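Local coordinates for protein probable intron-encoded endonuclease 1 (Wickerhamomyces canadensis, PDB 6X1J) that cleaves a specific DNA target as a LAGLIDADG homing endonuclease involved in homing of an intron of the mitochondrial 21S rRNA gene, at residues A[69-74]-A[102-107]; A[79-84]-A[109-114]. One frame throughout, in Å; residues are numbered along the deposited sequence. Where two conformers were deposited one is given.

Interaction 1 of 2, residues A[69-74]-A[102-107]. With nucleotides of chain C.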
loop_
_atom_site.group_PDB
_atom_site.type_symbol
_atom_site.label_atom_id
_atom_site.label_comp_id
_atom_site.label_asym_id
_atom_site.label_seq_id
_atom_site.Cartn_x
_atom_site.Cartn_y
_atom_site.Cartn_z
ATOM N N ALA A 69 6.961 8.342 10.352
ATOM C CA ALA A 69 5.667 9.047 10.368
ATOM C C ALA A 69 4.685 8.247 9.507
ATOM O O ALA A 69 3.547 8.136 9.918
ATOM C CB ALA A 69 5.838 10.458 9.931
ATOM N N TYR A 70 5.137 7.626 8.401
ATOM C CA TYR A 70 4.222 6.939 7.445
ATOM C C TYR A 70 3.634 5.666 8.069
ATOM O O TYR A 70 2.394 5.515 8.050
ATOM C CB TYR A 70 4.894 6.624 6.101
ATOM C CG TYR A 70 3.934 6.073 5.068
ATOM C CD1 TYR A 70 2.765 6.752 4.750
ATOM C CD2 TYR A 70 4.174 4.877 4.406
ATOM C CE1 TYR A 70 1.869 6.265 3.810
ATOM C CE2 TYR A 70 3.286 4.381 3.464
ATOM C CZ TYR A 70 2.129 5.071 3.162
ATOM O OH TYR A 70 1.241 4.585 2.235
ATOM N N ILE A 71 4.483 4.756 8.579
ATOM C CA ILE A 71 3.998 3.528 9.251
ATOM C C ILE A 71 3.078 3.890 10.423
ATOM O O ILE A 71 2.067 3.162 10.635
ATOM C CB ILE A 71 5.139 2.588 9.677
ATOM C CG1 ILE A 71 4.588 1.216 10.064
ATOM C CG2 ILE A 71 5.938 3.189 10.811
ATOM C CD1 ILE A 71 5.647 0.092 10.098
ATOM N N GLU A 72 3.364 4.943 11.169
ATOM C CA GLU A 72 2.492 5.311 12.319
ATOM C C GLU A 72 1.111 5.785 11.818
ATOM O O GLU A 72 0.059 5.419 12.439
ATOM C CB GLU A 72 3.132 6.398 13.185
ATOM C CG GLU A 72 4.256 5.900 14.065
ATOM C CD GLU A 72 5.001 7.011 14.795
ATOM O OE1 GLU A 72 4.564 8.202 14.725
ATOM O OE2 GLU A 72 6.030 6.701 15.396
ATOM N N HIS A 73 1.087 6.452 10.667
ATOM C CA HIS A 73 -0.170 6.824 9.966
ATOM C C HIS A 73 -0.977 5.573 9.529
ATOM O O HIS A 73 -2.215 5.585 9.694
ATOM C CB HIS A 73 0.163 7.710 8.768
ATOM C CG HIS A 73 -1.032 8.001 7.934
ATOM N ND1 HIS A 73 -2.001 8.916 8.329
ATOM C CD2 HIS A 73 -1.424 7.487 6.748
ATOM C CE1 HIS A 73 -2.928 8.986 7.400
ATOM N NE2 HIS A 73 -2.603 8.107 6.424
ATOM N N ILE A 74 -0.320 4.572 8.934
ATOM C CA ILE A 74 -0.985 3.339 8.402
ATOM C C ILE A 74 -1.590 2.579 9.599
ATOM O O ILE A 74 -2.806 2.273 9.595
ATOM C CB ILE A 74 0.018 2.492 7.590
ATOM C CG1 ILE A 74 0.491 3.210 6.317
ATOM C CG2 ILE A 74 -0.577 1.130 7.271
ATOM C CD1 ILE A 74 -0.609 3.507 5.333
ATOM N N TRP A 102 11.034 0.344 10.204
ATOM C CA TRP A 102 9.974 0.179 11.228
ATOM C C TRP A 102 9.005 -0.937 10.784
ATOM O O TRP A 102 8.718 -1.039 9.566
ATOM C CB TRP A 102 9.258 1.512 11.497
ATOM C CG TRP A 102 10.139 2.537 12.159
ATOM C CD1 TRP A 102 11.058 3.335 11.541
ATOM C CD2 TRP A 102 10.230 2.855 13.567
ATOM N NE1 TRP A 102 11.696 4.130 12.454
ATOM C CE2 TRP A 102 11.202 3.871 13.702
ATOM C CE3 TRP A 102 9.572 2.403 14.717
ATOM C CZ2 TRP A 102 11.545 4.434 14.926
ATOM C CZ3 TRP A 102 9.904 2.967 15.933
ATOM C CH2 TRP A 102 10.893 3.954 16.038
ATOM N N ARG A 103 8.540 -1.764 11.732
ATOM C CA ARG A 103 7.679 -2.949 11.469
ATOM C C ARG A 103 6.446 -2.892 12.377
ATOM O O ARG A 103 6.548 -2.423 13.535
ATOM C CB ARG A 103 8.437 -4.268 11.672
ATOM C CG ARG A 103 9.572 -4.511 10.687
ATOM C CD ARG A 103 10.070 -5.950 10.740
ATOM N NE ARG A 103 11.104 -6.249 9.757
ATOM C CZ ARG A 103 11.695 -7.433 9.582
ATOM N NH1 ARG A 103 11.383 -8.466 10.347
ATOM N NH2 ARG A 103 12.609 -7.583 8.638
ATOM N N ALA A 104 5.321 -3.362 11.853
ATOM C CA ALA A 104 4.048 -3.532 12.575
ATOM C C ALA A 104 3.297 -4.683 11.893
ATOM O O ALA A 104 3.732 -5.065 10.746
ATOM C CB ALA A 104 3.276 -2.232 12.559
ATOM N N GLN A 105 2.281 -5.257 12.567
ATOM C CA GLN A 105 1.447 -6.379 12.052
ATOM C C GLN A 105 -0.007 -6.163 12.487
ATOM O O GLN A 105 -0.216 -5.699 13.644
ATOM C CB GLN A 105 1.927 -7.722 12.619
ATOM C CG GLN A 105 3.329 -8.128 12.181
ATOM C CD GLN A 105 4.451 -7.395 12.888
ATOM O OE1 GLN A 105 4.309 -6.909 14.020
ATOM N NE2 GLN A 105 5.588 -7.306 12.205
ATOM N N THR A 106 -0.972 -6.519 11.650
ATOM C CA THR A 106 -2.352 -6.763 12.159
ATOM C C THR A 106 -2.299 -8.170 12.719
ATOM O O THR A 106 -1.370 -8.909 12.329
ATOM C CB THR A 106 -3.459 -6.710 11.107
ATOM O OG1 THR A 106 -3.270 -7.880 10.305
ATOM C CG2 THR A 106 -3.406 -5.452 10.264
ATOM N N PHE A 107 -3.258 -8.531 13.562
ATOM C CA PHE A 107 -3.562 -9.966 13.802
ATOM C C PHE A 107 -4.306 -10.521 12.568
ATOM O O PHE A 107 -4.821 -9.737 11.778
ATOM C CB PHE A 107 -4.313 -10.158 15.126
ATOM C CG PHE A 107 -5.497 -9.252 15.373
ATOM C CD1 PHE A 107 -6.605 -9.296 14.552
ATOM C CD2 PHE A 107 -5.533 -8.425 16.486
ATOM C CE1 PHE A 107 -7.692 -8.479 14.779
ATOM C CE2 PHE A 107 -6.633 -7.618 16.734
ATOM C CZ PHE A 107 -7.706 -7.633 15.869
ATOM P P DT C 11 17.589 -14.623 13.284
ATOM O OP1 DT C 11 18.550 -15.600 13.892
ATOM O OP2 DT C 11 17.899 -13.169 13.327
ATOM O "O5'" DT C 11 17.333 -15.040 11.761
ATOM C "C5'" DT C 11 16.708 -16.287 11.428
ATOM C "C4'" DT C 11 16.599 -16.447 9.933
ATOM O "O4'" DT C 11 15.447 -15.721 9.455
ATOM C "C3'" DT C 11 17.777 -15.947 9.098
ATOM O "O3'" DT C 11 17.820 -16.879 8.018
ATOM C "C2'" DT C 11 17.311 -14.586 8.627
ATOM C "C1'" DT C 11 15.826 -14.835 8.420
ATOM N N1 DT C 11 14.957 -13.653 8.511
ATOM C C2 DT C 11 13.946 -13.509 7.590
ATOM O O2 DT C 11 13.755 -14.295 6.674
ATOM N N3 DT C 11 13.173 -12.389 7.764
ATOM C C4 DT C 11 13.302 -11.426 8.744
ATOM O O4 DT C 11 12.518 -10.480 8.777
ATOM C C5 DT C 11 14.378 -11.642 9.679
ATOM C C7 DT C 11 14.583 -10.660 10.789
ATOM C C6 DT C 11 15.131 -12.740 9.529
ATOM P P DA C 7 -3.338 -13.714 16.067
ATOM O OP1 DA C 7 -4.683 -13.660 16.695
ATOM O OP2 DA C 7 -3.221 -13.627 14.556
ATOM O "O5'" DA C 7 -2.420 -12.612 16.760
ATOM C "C5'" DA C 7 -2.622 -12.200 18.127
ATOM C "C4'" DA C 7 -1.284 -11.858 18.738
ATOM O "O4'" DA C 7 -0.440 -13.032 18.696
ATOM C "C3'" DA C 7 -0.502 -10.748 18.028
ATOM O "O3'" DA C 7 -0.080 -9.771 19.008
ATOM C "C2'" DA C 7 0.544 -11.515 17.228
ATOM C "C1'" DA C 7 0.791 -12.771 18.049
ATOM N N9 DA C 7 1.111 -13.953 17.251
ATOM C C8 DA C 7 0.410 -14.375 16.148
ATOM N N7 DA C 7 0.890 -15.467 15.605
ATOM C C5 DA C 7 1.975 -15.792 16.407
ATOM C C6 DA C 7 2.885 -16.860 16.373
ATOM N N6 DA C 7 2.852 -17.821 15.451
ATOM N N1 DA C 7 3.853 -16.899 17.315
ATOM C C2 DA C 7 3.875 -15.934 18.243
ATOM N N3 DA C 7 3.059 -14.887 18.392
ATOM C C4 DA C 7 2.115 -14.877 17.434
ATOM P P DC C 10 13.801 -11.067 17.383
ATOM O OP1 DC C 10 14.504 -10.813 18.657
ATOM O OP2 DC C 10 13.625 -9.917 16.465
ATOM O "O5'" DC C 10 14.518 -12.278 16.644
ATOM C "C5'" DC C 10 13.852 -13.548 16.568
ATOM C "C4'" DC C 10 14.261 -14.298 15.320
ATOM O "O4'" DC C 10 13.169 -14.317 14.364
ATOM C "C3'" DC C 10 15.472 -13.753 14.561
ATOM O "O3'" DC C 10 16.173 -14.847 13.976
ATOM C "C2'" DC C 10 14.850 -13.007 13.399
ATOM C "C1'" DC C 10 13.644 -13.883 13.100
ATOM N N1 DC C 10 12.539 -13.197 12.437
ATOM C C2 DC C 10 11.986 -13.738 11.269
ATOM O O2 DC C 10 12.475 -14.780 10.792
ATOM N N3 DC C 10 10.932 -13.116 10.693
ATOM C C4 DC C 10 10.459 -11.980 11.215
ATOM N N4 DC C 10 9.430 -11.394 10.611
ATOM C C5 DC C 10 10.992 -11.420 12.411
ATOM C C6 DC C 10 12.024 -12.053 12.980
#

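Interaction 2 of 2, residues A[79-84]-A[109-114]. With nucleotides of chain C.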
loop_
_atom_site.group_PDB
_atom_site.type_symbol
_atom_site.label_atom_id
_atom_site.label_comp_id
_atom_site.label_asym_id
_atom_site.label_seq_id
_atom_site.Cartn_x
_atom_site.Cartn_y
_atom_site.Cartn_z
ATOM N N ASP A 79 -6.186 0.860 13.098
ATOM C CA ASP A 79 -5.903 0.895 14.569
ATOM C C ASP A 79 -6.421 -0.379 15.286
ATOM O O ASP A 79 -5.582 -1.133 15.895
ATOM C CB ASP A 79 -6.497 2.171 15.174
ATOM C CG ASP A 79 -5.901 2.435 16.538
ATOM O OD1 ASP A 79 -4.648 2.263 16.673
ATOM O OD2 ASP A 79 -6.691 2.732 17.462
ATOM N N GLU A 80 -7.721 -0.668 15.156
ATOM C CA GLU A 80 -8.405 -1.852 15.760
ATOM C C GLU A 80 -7.568 -3.122 15.627
ATOM O O GLU A 80 -7.699 -3.967 16.490
ATOM C CB GLU A 80 -9.634 -2.332 14.980
ATOM C CG GLU A 80 -10.708 -1.308 14.722
ATOM C CD GLU A 80 -10.498 -0.394 13.543
ATOM O OE1 GLU A 80 -11.174 -0.562 12.521
ATOM O OE2 GLU A 80 -9.704 0.515 13.685
ATOM N N TYR A 81 -6.923 -3.337 14.482
ATOM C CA TYR A 81 -6.423 -4.670 14.051
ATOM C C TYR A 81 -4.978 -4.849 14.496
ATOM O O TYR A 81 -4.438 -5.962 14.254
ATOM C CB TYR A 81 -6.572 -4.878 12.529
ATOM C CG TYR A 81 -7.997 -4.840 12.032
ATOM C CD1 TYR A 81 -8.793 -5.974 12.080
ATOM C CD2 TYR A 81 -8.563 -3.675 11.531
ATOM C CE1 TYR A 81 -10.107 -5.960 11.642
ATOM C CE2 TYR A 81 -9.884 -3.629 11.123
ATOM C CZ TYR A 81 -10.661 -4.779 11.182
ATOM O OH TYR A 81 -11.965 -4.769 10.785
ATOM N N VAL A 82 -4.390 -3.790 15.062
ATOM C CA VAL A 82 -2.937 -3.668 15.413
ATOM C C VAL A 82 -2.774 -3.452 16.928
ATOM O O VAL A 82 -3.116 -2.334 17.415
ATOM C CB VAL A 82 -2.243 -2.508 14.670
ATOM C CG1 VAL A 82 -0.744 -2.534 14.951
ATOM C CG2 VAL A 82 -2.515 -2.540 13.175
ATOM N N ILE A 83 -2.252 -4.464 17.619
ATOM C CA ILE A 83 -2.216 -4.538 19.110
ATOM C C ILE A 83 -1.001 -3.730 19.597
ATOM O O ILE A 83 -1.165 -2.932 20.514
ATOM C CB ILE A 83 -2.168 -6.022 19.551
ATOM C CG1 ILE A 83 -3.534 -6.689 19.403
ATOM C CG2 ILE A 83 -1.621 -6.194 20.961
ATOM C CD1 ILE A 83 -3.517 -8.172 19.669
ATOM N N SER A 84 0.166 -3.966 18.987
ATOM C CA SER A 84 1.499 -3.441 19.400
ATOM C C SER A 84 1.926 -2.308 18.471
ATOM O O SER A 84 1.662 -2.322 17.263
ATOM C CB SER A 84 2.567 -4.529 19.416
ATOM O OG SER A 84 2.249 -5.567 20.333
ATOM N N HIS A 109 -7.555 -11.844 10.742
ATOM C CA HIS A 109 -8.982 -11.457 10.855
ATOM C C HIS A 109 -9.633 -11.609 9.485
ATOM O O HIS A 109 -9.060 -11.114 8.493
ATOM C CB HIS A 109 -9.167 -10.049 11.402
ATOM C CG HIS A 109 -10.546 -9.783 11.910
ATOM N ND1 HIS A 109 -11.630 -9.677 11.069
ATOM C CD2 HIS A 109 -11.018 -9.539 13.155
ATOM C CE1 HIS A 109 -12.707 -9.366 11.772
ATOM N NE2 HIS A 109 -12.361 -9.271 13.055
ATOM N N LYS A 110 -10.815 -12.226 9.508
ATOM C CA LYS A 110 -11.736 -12.509 8.380
ATOM C C LYS A 110 -11.978 -11.245 7.543
ATOM O O LYS A 110 -12.177 -11.378 6.362
ATOM C CB LYS A 110 -13.040 -13.047 8.996
ATOM C CG LYS A 110 -14.131 -13.471 8.021
ATOM C CD LYS A 110 -15.409 -13.930 8.721
ATOM C CE LYS A 110 -16.020 -15.169 8.098
ATOM N NZ LYS A 110 -15.168 -16.367 8.310
ATOM N N ALA A 111 -12.000 -10.058 8.150
ATOM C CA ALA A 111 -12.231 -8.771 7.450
ATOM C C ALA A 111 -11.209 -8.577 6.305
ATOM O O ALA A 111 -11.610 -7.969 5.316
ATOM C CB ALA A 111 -12.220 -7.628 8.438
ATOM N N PHE A 112 -10.015 -9.180 6.373
ATOM C CA PHE A 112 -8.921 -9.039 5.377
ATOM C C PHE A 112 -9.048 -10.090 4.254
ATOM O O PHE A 112 -8.319 -9.962 3.241
ATOM C CB PHE A 112 -7.539 -9.100 6.056
ATOM C CG PHE A 112 -7.265 -7.993 7.057
ATOM C CD1 PHE A 112 -7.274 -6.657 6.680
ATOM C CD2 PHE A 112 -6.996 -8.281 8.394
ATOM C CE1 PHE A 112 -7.053 -5.644 7.612
ATOM C CE2 PHE A 112 -6.785 -7.266 9.319
ATOM C CZ PHE A 112 -6.841 -5.952 8.933
ATOM N N ASP A 113 -9.960 -11.063 4.372
ATOM C CA ASP A 113 -10.036 -12.236 3.456
ATOM C C ASP A 113 -10.481 -11.840 2.044
ATOM O O ASP A 113 -9.905 -12.385 1.077
ATOM C CB ASP A 113 -10.997 -13.292 4.005
ATOM C CG ASP A 113 -10.380 -14.245 5.021
ATOM O OD1 ASP A 113 -9.148 -14.167 5.262
ATOM O OD2 ASP A 113 -11.142 -15.060 5.553
ATOM N N LYS A 114 -11.511 -10.995 1.922
ATOM C CA LYS A 114 -12.043 -10.542 0.617
ATOM C C LYS A 114 -10.910 -9.985 -0.265
ATOM O O LYS A 114 -10.770 -10.442 -1.424
ATOM C CB LYS A 114 -13.120 -9.476 0.809
ATOM C CG LYS A 114 -13.762 -9.076 -0.515
ATOM C CD LYS A 114 -14.816 -8.012 -0.397
ATOM C CE LYS A 114 -14.210 -6.633 -0.309
ATOM N NZ LYS A 114 -15.264 -5.633 -0.064
ATOM P P DC C 8 1.001 -8.622 18.670
ATOM O OP1 DC C 8 0.895 -7.589 19.722
ATOM O OP2 DC C 8 0.866 -8.221 17.259
ATOM O "O5'" DC C 8 2.363 -9.435 18.630
ATOM C "C5'" DC C 8 3.069 -9.576 19.831
ATOM C "C4'" DC C 8 4.355 -10.311 19.570
ATOM O "O4'" DC C 8 4.149 -11.451 18.709
ATOM C "C3'" DC C 8 5.453 -9.472 18.909
ATOM O "O3'" DC C 8 6.665 -9.575 19.638
ATOM C "C2'" DC C 8 5.636 -10.101 17.542
ATOM C "C1'" DC C 8 5.271 -11.529 17.843
ATOM N N1 DC C 8 4.902 -12.342 16.687
ATOM C C2 DC C 8 5.638 -13.499 16.414
ATOM O O2 DC C 8 6.594 -13.793 17.149
ATOM N N3 DC C 8 5.308 -14.253 15.344
ATOM C C4 DC C 8 4.291 -13.889 14.562
ATOM N N4 DC C 8 3.996 -14.670 13.527
ATOM C C5 DC C 8 3.520 -12.719 14.822
ATOM C C6 DC C 8 3.854 -11.985 15.888
#

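Interaction 1 of 2, residues A[69-74]-A[102-107]
I71 of helix 68-77 meets W102 and A104 of strand 98-105 where the two elements run nearly parallel, their local axes 9° apart and 9.0 Å distant at closest approach. Almost the whole contact is carried by one isoleucine. With CG1 anti to the backbone N (chi1 -167°) and an extended outer chain, I71 sends CD1 out to the strand backbone, where it lies 3.3 Å from the carbonyl O of W102. The same methyl touches the backbone N of A104. I71 CD1 also lies 4.1 Å from A104 CB. The other branch takes a separate partner: I71 CG2 packs 3.8 Å from W102 CB, the two side chains crossing at about a right angle while the indole leads away from the helix. No hydrogen bond joins the segments; the isoleucine packs by van der Waals contact against strand backbone as well as side-chain carbons. Between W102 and A104, R103 has its CB directed away from the helix, and its long side chain carries the guanidinium to the DNA. That chain is extended from CG to NE, and the guanidinium comes edge-on to the base of DT11 of chain C. R103 NH1 and R103 NH2 both donate to O4 of DT11, at 2.8 Å and 2.9 Å, and both bonds are well bent. The group is also held by a salt bridge from NE to E64 and by a cation-pi contact with Y89, which should limit its rotation. A leucine here would probably leave thymine O4 without its two donors and E64 without its charged mate. One side of the strand thus packs on a helix while the other reads a base, the division of labour characteristic of the antiparallel DNA-binding sheet in the LAGLIDADG fold.

Interaction 2 of 2, residues A[79-84]-A[109-114]
Y81 closes a short 3-10 turn, 79-81, in which V82 N bonds to D79 O, and it faces the turn at 109-112, at the approach to helix 113-119; the CA atoms of Y81 and H109 are the nearest pair, 7.9 Å apart. The tyrosine ring, set anti to its own carbonyl carbon, reaches into the other segment and meets three residues there. Its edge is directed at the face of H109 in a T-shaped pair, the planes at 86°, with Y81 CE1 over the centre of the imidazole and 3.9 Å from H109 CG. F112 approaches differently, presenting its own edge to one face of the tyrosine. F112 CZ sits 3.5 Å from Y81 CG, toward the rim, and the planes are inclined at 62°. CB of E80 lies on the opposite face of the tyrosine ring. A111 completes the contact, its CB 3.7 Å from Y81 OH. The imidazole that receives the tyrosine edge is itself fixed: A111 N donates to H109 ND1 over 3.0 Å, almost straight at 171° and in the ring plane, while NE2 is bonded to the backbone O of K26. These two bonds set the rotation of the ring and are consistent with a neutral imidazole protonated at NE2. Beyond the cluster, 79-84 also reaches DNA, for S84 OG donates to phosphate oxygen OP1 of DC8 of chain C at 2.5 Å. No hydrogen bond crosses between the segments; the contact rests on aromatic edges and faces, with the A111 methyl beside the hydroxyl, and the bonded imidazole gives the tyrosine a platform held in a definite orientation.

The two contacts lie 12 Å apart, centre to centre, and meet directly: F107 N, at the end of 102-107, is 2.9 Å from Y81 O, a probable hydrogen bond. T106 OG1 also packs 3.7 Å from F112 CE2. Their segments alternate along the chain, so helix 68-77 leads into the turn of 79-84, and strand 98-105 into 109-114. Both reach the same DNA strand, but interaction 1 adds a base contact through R103, whereas interaction 2 engages the backbone through S84. Interaction 1 relates to the metal sites only at second hand: the I71 side chain is about 12 Å from a bound potassium ion, but Y70 on the same helix hydrogen-bonds through OH to D147, which lies at a potassium site.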